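Local coordinates for protein 24-sterol C-methyltransferase (Haloferax volcanii, PDB 6F5Z) that probably transfers methyl groups from S-adenosylmethionine as the putative catalytic subunit of a complex with the activator Trm112, at residues D100-D105 with L130-T135. Sequence-based numbering, arbitrary orientation.
With GOL (glycerol), chain F.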
loop_
_atom_site.group_PDB
_atom_site.type_symbol
_atom_site.label_atom_id
_atom_site.label_comp_id
_atom_site.label_asym_id
_atom_site.label_seq_id
_atom_site.Cartn_x
_atom_site.Cartn_y
_atom_site.Cartn_z
ATOM N N ASP B 100 -19.641 5.715 14.586
ATOM C CA ASP B 100 -20.579 4.751 14.034
ATOM C C ASP B 100 -19.901 3.701 13.161
ATOM O O ASP B 100 -18.833 3.967 12.593
ATOM C CB ASP B 100 -21.572 5.489 13.123
ATOM C CG ASP B 100 -22.614 6.291 13.859
ATOM O OD1 ASP B 100 -22.771 6.084 15.081
ATOM O OD2 ASP B 100 -23.307 7.102 13.206
ATOM N N ASP B 101 -20.547 2.542 12.984
ATOM C CA ASP B 101 -20.044 1.548 12.046
ATOM C C ASP B 101 -19.971 2.160 10.646
ATOM O O ASP B 101 -20.858 2.918 10.256
ATOM C CB ASP B 101 -20.991 0.334 11.938
ATOM C CG ASP B 101 -21.151 -0.519 13.174
ATOM O OD1 ASP B 101 -20.707 -0.089 14.250
ATOM O OD2 ASP B 101 -21.784 -1.596 13.071
ATOM N N ASP B 102 -18.948 1.799 9.872
ATOM C CA ASP B 102 -18.836 2.161 8.458
ATOM C C ASP B 102 -19.051 3.647 8.208
ATOM O O ASP B 102 -19.799 4.020 7.292
ATOM C CB ASP B 102 -19.833 1.339 7.611
ATOM C CG ASP B 102 -19.756 -0.176 7.676
ATOM O OD1 ASP B 102 -18.753 -0.708 8.196
ATOM O OD2 ASP B 102 -20.693 -0.833 7.204
ATOM N N SER B 103 -18.417 4.494 9.017
ATOM C CA SER B 103 -18.641 5.917 8.893
ATOM C C SER B 103 -17.373 6.687 8.521
ATOM O O SER B 103 -17.447 7.892 8.305
ATOM C CB SER B 103 -19.152 6.445 10.236
ATOM O OG SER B 103 -18.178 6.307 11.274
ATOM N N VAL B 104 -16.205 6.013 8.515
ATOM C CA VAL B 104 -14.880 6.653 8.331
ATOM C C VAL B 104 -14.230 6.172 7.066
ATOM O O VAL B 104 -14.213 4.964 6.802
ATOM C CB VAL B 104 -14.010 6.421 9.607
ATOM C CG1 VAL B 104 -12.599 6.940 9.430
ATOM C CG2 VAL B 104 -14.676 7.110 10.813
ATOM N N ASP B 105 -13.641 7.105 6.281
ATOM C CA ASP B 105 -12.981 6.648 5.051
ATOM C C ASP B 105 -11.603 6.053 5.310
ATOM O O ASP B 105 -11.240 5.077 4.651
ATOM C CB ASP B 105 -12.875 7.795 4.040
ATOM C CG ASP B 105 -14.245 8.297 3.583
ATOM O OD1 ASP B 105 -14.984 7.511 2.965
ATOM O OD2 ASP B 105 -14.633 9.411 3.980
ATOM N N LEU B 130 -14.381 1.779 9.881
ATOM C CA LEU B 130 -14.046 2.008 8.494
ATOM C C LEU B 130 -15.162 1.576 7.576
ATOM O O LEU B 130 -15.678 0.476 7.711
ATOM C CB LEU B 130 -12.789 1.195 8.134
ATOM C CG LEU B 130 -11.466 1.832 8.521
ATOM C CD1 LEU B 130 -10.310 0.835 8.291
ATOM C CD2 LEU B 130 -11.252 3.165 7.789
ATOM N N LYS B 131 -15.399 2.358 6.543
ATOM C CA LYS B 131 -16.262 1.920 5.454
ATOM C C LYS B 131 -15.555 0.755 4.720
ATOM O O LYS B 131 -14.322 0.772 4.608
ATOM C CB LYS B 131 -16.440 3.075 4.465
ATOM C CG LYS B 131 -17.289 4.208 5.036
ATOM C CD LYS B 131 -17.297 5.413 4.100
ATOM C CE LYS B 131 -18.189 6.502 4.618
ATOM N NZ LYS B 131 -18.181 7.648 3.664
ATOM N N PRO B 132 -16.286 -0.213 4.141
ATOM C CA PRO B 132 -15.628 -1.232 3.286
ATOM C C PRO B 132 -14.773 -0.540 2.208
ATOM O O PRO B 132 -15.197 0.411 1.550
ATOM C CB PRO B 132 -16.822 -1.957 2.628
ATOM C CG PRO B 132 -17.912 -1.814 3.640
ATOM C CD PRO B 132 -17.749 -0.420 4.199
ATOM N N GLY B 133 -13.538 -1.009 2.057
ATOM C CA GLY B 133 -12.582 -0.436 1.124
ATOM C C GLY B 133 -11.733 0.671 1.736
ATOM O O GLY B 133 -10.793 1.143 1.095
ATOM N N GLY B 134 -12.095 1.120 2.939
ATOM C CA GLY B 134 -11.323 2.134 3.657
ATOM C C GLY B 134 -10.024 1.557 4.190
ATOM O O GLY B 134 -9.929 0.337 4.353
ATOM N N THR B 135 -9.039 2.430 4.511
ATOM C CA THR B 135 -7.734 1.927 4.925
ATOM C C THR B 135 -7.348 2.341 6.311
ATOM O O THR B 135 -7.869 3.328 6.844
ATOM C CB THR B 135 -6.584 2.388 3.976
ATOM O OG1 THR B 135 -6.326 3.794 4.160
ATOM C CG2 THR B 135 -6.867 2.049 2.499
HETATM C C1 GOL F . -13.413 4.465 2.244
HETATM O O1 GOL F . -12.242 4.775 1.501
HETATM C C2 GOL F . -14.663 4.750 1.446
HETATM O O2 GOL F . -14.521 5.995 0.756
HETATM C C3 GOL F . -15.062 3.648 0.489
HETATM O O3 GOL F . -13.941 2.900 0.040
HETATM O O HOH W 1 -17.437 10.140 4.724
#
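K131 runs alongside D105, and its backbone N donates a 2.9 Å hydrogen bond to V104 O, nearly straight at 169°. From there the side chain can be traced outward. K131 CB lies 3.7 Å from V104 O. K131 CG, set beside its own backbone N (chi1 -70°), comes within 3.4 Å of D102 O. CD and CE, in an extended chain, pass D105 OD1, and K131 NZ ends 3.3 Å from D105 OD1 in a weakly hydrogen-bonded salt bridge. A water accepts from NZ and donates to D105 OD2, which also takes the backbone N-H of T41. The V104–L130 pair is a parallel bridge where helix 119-129 ends and the chain returns to the sheet; strands 104-110 and 134-140 are neighbours in the methyltransferase Rossmann-like fold, joined here by a beta-alpha-beta crossover. A type II turn, K131 to G134, closed by G134 N to K131 O, delivers T135 N to D105 O at 3.4 Å, a weak bond. Replacing K131 with an alanine would probably leave the D105 carboxylate without its cationic mate and uncover D102 O. A glycerol hydroxyl, O2, donates to D105 OD1 at 2.7 Å.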